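Local atomic coordinates of polyphenol oxidase, chloroplastic (Malus domestica, PDB entry 6ELV), a protein that catalyses the oxidation of mono- and o-diphenols to o-diquinones, and is represented here by its recombinantly expressed C-terminal domain. Residues R58-N69 and T81-H92. Residues are numbered along the deposited sequence; the frame is centred on the assembly and turned at random.
Sequences RDVAVKFDVYVN and TEFAGSFVSVPH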
loop_
_atom_site.group_PDB
_atom_site.type_symbol
_atom_site.label_atom_id
_atom_site.label_comp_id
_atom_site.label_asym_id
_atom_site.label_seq_id
_atom_site.Cartn_x
_atom_site.Cartn_y
_atom_site.Cartn_z
ATOM N N ARG A 58 10.993 9.560 -14.883
ATOM C CA ARG A 58 12.243 9.274 -14.188
ATOM C C ARG A 58 12.972 10.530 -13.728
ATOM O O ARG A 58 13.711 10.469 -12.740
ATOM C CB ARG A 58 13.148 8.423 -15.070
ATOM C CG ARG A 58 12.650 7.003 -15.217
ATOM C CD ARG A 58 13.459 6.243 -16.268
ATOM N NE ARG A 58 12.949 4.887 -16.465
ATOM C CZ ARG A 58 13.436 3.795 -15.886
ATOM N NH1 ARG A 58 14.494 3.870 -15.091
ATOM N NH2 ARG A 58 12.880 2.618 -16.125
ATOM N N ASP A 59 12.774 11.670 -14.402
ATOM C CA ASP A 59 13.432 12.912 -14.003
ATOM C C ASP A 59 12.715 13.646 -12.874
ATOM O O ASP A 59 13.112 14.767 -12.536
ATOM C CB ASP A 59 13.689 13.838 -15.204
ATOM C CG ASP A 59 12.416 14.317 -15.889
ATOM O OD1 ASP A 59 11.309 14.172 -15.337
ATOM O OD2 ASP A 59 12.535 14.848 -17.010
ATOM N N VAL A 60 11.696 13.033 -12.277
ATOM C CA VAL A 60 10.963 13.603 -11.152
ATOM C C VAL A 60 11.284 12.750 -9.929
ATOM O O VAL A 60 11.013 11.545 -9.927
ATOM C CB VAL A 60 9.451 13.613 -11.428
ATOM C CG1 VAL A 60 8.670 14.038 -10.181
ATOM C CG2 VAL A 60 9.120 14.513 -12.617
ATOM N N ALA A 61 11.844 13.358 -8.881
ATOM C CA ALA A 61 12.015 12.633 -7.626
ATOM C C ALA A 61 10.646 12.264 -7.076
ATOM O O ALA A 61 9.728 13.095 -7.066
ATOM C CB ALA A 61 12.739 13.503 -6.601
ATOM N N VAL A 62 10.493 11.020 -6.633
ATOM C CA VAL A 62 9.217 10.546 -6.116
ATOM C C VAL A 62 9.430 9.935 -4.744
ATOM O O VAL A 62 10.371 9.158 -4.532
ATOM C CB VAL A 62 8.549 9.540 -7.070
ATOM C CG1 VAL A 62 7.327 8.892 -6.409
ATOM C CG2 VAL A 62 8.156 10.230 -8.353
ATOM N N LYS A 63 8.546 10.282 -3.813
ATOM C CA LYS A 63 8.482 9.587 -2.540
ATOM C C LYS A 63 7.042 9.554 -2.074
ATOM O O LYS A 63 6.355 10.582 -2.089
ATOM C CB LYS A 63 9.320 10.288 -1.482
ATOM C CG LYS A 63 9.277 9.587 -0.131
ATOM C CD LYS A 63 10.381 10.107 0.760
ATOM C CE LYS A 63 10.734 9.129 1.854
ATOM N NZ LYS A 63 9.768 9.215 2.953
ATOM N N PHE A 64 6.601 8.381 -1.638
ATOM C CA PHE A 64 5.360 8.261 -0.898
ATOM C C PHE A 64 5.547 7.225 0.197
ATOM O O PHE A 64 6.313 6.265 0.048
ATOM C CB PHE A 64 4.134 7.975 -1.790
ATOM C CG PHE A 64 4.128 6.631 -2.488
ATOM C CD1 PHE A 64 3.662 5.484 -1.846
ATOM C CD2 PHE A 64 4.510 6.537 -3.818
ATOM C CE1 PHE A 64 3.618 4.271 -2.503
ATOM C CE2 PHE A 64 4.473 5.326 -4.490
ATOM C CZ PHE A 64 4.027 4.187 -3.832
ATOM N N ASP A 65 4.836 7.432 1.298
ATOM C CA ASP A 65 4.904 6.565 2.458
ATOM C C ASP A 65 3.616 5.756 2.569
ATOM O O ASP A 65 2.546 6.194 2.134
ATOM C CB ASP A 65 5.164 7.374 3.729
ATOM C CG ASP A 65 6.471 8.157 3.675
ATOM O OD1 ASP A 65 7.413 7.760 2.951
ATOM O OD2 ASP A 65 6.561 9.174 4.381
ATOM N N VAL A 66 3.733 4.564 3.142
ATOM C CA VAL A 66 2.629 3.617 3.226
ATOM C C VAL A 66 2.385 3.274 4.685
ATOM O O VAL A 66 3.328 2.920 5.408
ATOM C CB VAL A 66 2.940 2.336 2.435
ATOM C CG1 VAL A 66 1.741 1.392 2.451
ATOM C CG2 VAL A 66 3.357 2.672 1.010
ATOM N N TYR A 67 1.123 3.366 5.102
ATOM C CA TYR A 67 0.695 3.037 6.455
ATOM C C TYR A 67 -0.457 2.041 6.395
ATOM O O TYR A 67 -1.180 1.956 5.400
ATOM C CB TYR A 67 0.240 4.290 7.228
ATOM C CG TYR A 67 1.345 5.283 7.483
ATOM C CD1 TYR A 67 1.833 6.096 6.463
ATOM C CD2 TYR A 67 1.896 5.421 8.747
ATOM C CE1 TYR A 67 2.842 7.004 6.706
ATOM C CE2 TYR A 67 2.906 6.329 8.993
ATOM C CZ TYR A 67 3.386 7.107 7.964
ATOM O OH TYR A 67 4.394 8.015 8.201
ATOM N N VAL A 68 -0.650 1.309 7.487
ATOM C CA VAL A 68 -1.745 0.349 7.596
ATOM C C VAL A 68 -2.464 0.573 8.919
ATOM O O VAL A 68 -1.829 0.865 9.937
ATOM C CB VAL A 68 -1.201 -1.098 7.500
ATOM C CG1 VAL A 68 -2.309 -2.128 7.684
ATOM C CG2 VAL A 68 -0.527 -1.315 6.161
ATOM N N ASN A 69 -3.786 0.396 8.917
ATOM C CA ASN A 69 -4.542 0.420 10.161
ATOM C C ASN A 69 -5.659 -0.608 10.110
ATOM O O ASN A 69 -6.050 -1.085 9.048
ATOM C CB ASN A 69 -5.077 1.822 10.552
ATOM C CG ASN A 69 -6.182 2.348 9.640
ATOM O OD1 ASN A 69 -5.912 3.079 8.685
ATOM N ND2 ASN A 69 -7.432 2.037 9.962
ATOM N N THR A 81 -2.710 4.630 12.585
ATOM C CA THR A 81 -1.989 4.063 11.455
ATOM C C THR A 81 -0.541 3.769 11.809
ATOM O O THR A 81 0.104 4.489 12.579
ATOM C CB THR A 81 -2.032 4.972 10.224
ATOM O OG1 THR A 81 -1.293 6.172 10.476
ATOM C CG2 THR A 81 -3.445 5.325 9.824
ATOM N N GLU A 82 -0.031 2.709 11.196
ATOM C CA GLU A 82 1.291 2.166 11.471
ATOM C C GLU A 82 2.101 2.152 10.186
ATOM O O GLU A 82 1.653 1.596 9.180
ATOM C CB GLU A 82 1.146 0.727 11.962
ATOM C CG GLU A 82 2.431 0.116 12.407
ATOM C CD GLU A 82 2.958 0.755 13.672
ATOM O OE1 GLU A 82 2.146 1.275 14.472
ATOM O OE2 GLU A 82 4.194 0.752 13.851
ATOM N N PHE A 83 3.305 2.715 10.244
ATOM C CA PHE A 83 4.168 2.797 9.076
ATOM C C PHE A 83 4.564 1.406 8.593
ATOM O O PHE A 83 5.044 0.570 9.368
ATOM C CB PHE A 83 5.418 3.595 9.444
ATOM C CG PHE A 83 6.433 3.665 8.342
ATOM C CD1 PHE A 83 6.211 4.450 7.213
ATOM C CD2 PHE A 83 7.614 2.948 8.416
ATOM C CE1 PHE A 83 7.149 4.516 6.185
ATOM C CE2 PHE A 83 8.554 3.022 7.375
ATOM C CZ PHE A 83 8.309 3.809 6.276
ATOM N N ALA A 84 4.412 1.182 7.288
ATOM C CA ALA A 84 4.767 -0.086 6.655
ATOM C C ALA A 84 5.967 -0.000 5.719
ATOM O O ALA A 84 6.641 -1.023 5.513
ATOM C CB ALA A 84 3.575 -0.644 5.872
ATOM N N GLY A 85 6.240 1.157 5.131
ATOM C CA GLY A 85 7.338 1.290 4.192
ATOM C C GLY A 85 7.119 2.486 3.295
ATOM O O GLY A 85 6.137 3.211 3.423
ATOM N N SER A 86 8.062 2.681 2.380
ATOM C CA SER A 86 8.050 3.841 1.496
ATOM C C SER A 86 8.534 3.438 0.123
ATOM O O SER A 86 9.347 2.521 -0.022
ATOM C CB SER A 86 9.006 4.945 1.957
ATOM O OG SER A 86 8.696 5.391 3.254
ATOM N N PHE A 87 8.038 4.146 -0.886
ATOM C CA PHE A 87 8.584 4.078 -2.230
ATOM C C PHE A 87 9.366 5.359 -2.496
ATOM O O PHE A 87 8.842 6.456 -2.276
ATOM C CB PHE A 87 7.486 3.979 -3.285
ATOM C CG PHE A 87 8.043 3.972 -4.664
ATOM C CD1 PHE A 87 8.611 2.817 -5.167
ATOM C CD2 PHE A 87 8.106 5.135 -5.416
ATOM C CE1 PHE A 87 9.179 2.806 -6.409
ATOM C CE2 PHE A 87 8.681 5.132 -6.658
ATOM C CZ PHE A 87 9.224 3.966 -7.158
ATOM N N VAL A 88 10.596 5.222 -2.989
ATOM C CA VAL A 88 11.452 6.355 -3.318
ATOM C C VAL A 88 12.085 6.109 -4.677
ATOM O O VAL A 88 12.594 5.015 -4.945
ATOM C CB VAL A 88 12.573 6.537 -2.273
ATOM C CG1 VAL A 88 13.534 7.632 -2.696
ATOM C CG2 VAL A 88 11.995 6.833 -0.915
ATOM N N SER A 89 12.106 7.143 -5.513
ATOM C CA SER A 89 12.919 7.162 -6.721
ATOM C C SER A 89 13.735 8.445 -6.752
ATOM O O SER A 89 13.203 9.530 -6.512
ATOM C CB SER A 89 12.045 7.076 -7.963
ATOM O OG SER A 89 12.843 7.035 -9.126
ATOM N N VAL A 90 15.024 8.319 -7.061
ATOM C CA VAL A 90 15.901 9.479 -7.238
ATOM C C VAL A 90 15.877 9.853 -8.717
ATOM O O VAL A 90 15.837 8.966 -9.587
ATOM C CB VAL A 90 17.316 9.233 -6.666
ATOM C CG1 VAL A 90 18.046 8.238 -7.467
ATOM C CG2 VAL A 90 18.154 10.515 -6.575
ATOM N N PRO A 91 15.857 11.141 -9.039
ATOM C CA PRO A 91 15.714 11.546 -10.439
ATOM C C PRO A 91 16.911 11.115 -11.266
ATOM O O PRO A 91 18.061 11.179 -10.822
ATOM C CB PRO A 91 15.601 13.072 -10.366
ATOM C CG PRO A 91 16.009 13.451 -8.983
ATOM C CD PRO A 91 15.828 12.283 -8.112
ATOM N N HIS A 92 16.624 10.663 -12.478
ATOM C CA HIS A 92 17.664 10.163 -13.361
ATOM C C HIS A 92 17.130 10.173 -14.778
ATOM O O HIS A 92 15.936 10.393 -15.018
ATOM C CB HIS A 92 18.098 8.746 -12.956
ATOM C CG HIS A 92 17.004 7.722 -13.047
ATOM N ND1 HIS A 92 16.062 7.556 -12.057
ATOM C CD2 HIS A 92 16.699 6.818 -14.010
ATOM C CE1 HIS A 92 15.228 6.593 -12.404
ATOM N NE2 HIS A 92 15.593 6.117 -13.580
HETATM O O HOH W 1 12.636 9.371 -10.345
#
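Phe87 lays its CB over one face of the Phe64 ring, 3.7 Å from the ring centroid, a CH-pi contact that marks the tightly packed side of this strand pair. The rings run roughly parallel but are so displaced that there is little stacking. With CG anti to the backbone N (chi1 177°), Phe87 instead turns its ring edge to Val62, whose CG1 lies 4.0 Å from CD2 of Phe87. This face looks onto the second sheet, where Phe56 and Ile54 touch Val62 and Phe64, and Thr102 meets Phe87. The segments form an antiparallel beta hairpin, strand 82-89 being outermost in its sheet, and a classic beta bulge shifts the register: two residues, Ala84 and Gly85, stand opposite the single Val66, whose O accepts a 2.8 Å bond from Ala84 N and a weak one from Gly85 N. The other face, carrying Lys63, Asp65, Tyr67, Phe83, Ser86 and Val88, is the more open one, with Phe83 and Val88 exposed. Phe83 turns an edge to the face of Tyr67, a T-shaped pair with planes 70° apart. Ser86 OG donates to Asp65 OD1 at 2.7 Å from above the carboxylate plane, while Lys63 NZ takes the syn lone pair of that oxygen in a salt bridge. Beyond the paired strands, Arg58 CB rests over the His92 ring, and Arg58 NH1 donates to His92 NE2 at 2.9 Å, in the ring plane. The ring's rotation is fixed from its other nitrogen by a nearly straight ND1 bond to Val90 O (176° at the hydrogen). An alanine at His92 is likely to leave Arg58 NH1 without this acceptor and Arg58 CB without the ring face it rests on. Nearby, one water joins Arg58 O, Val60 O and Ser89 OG.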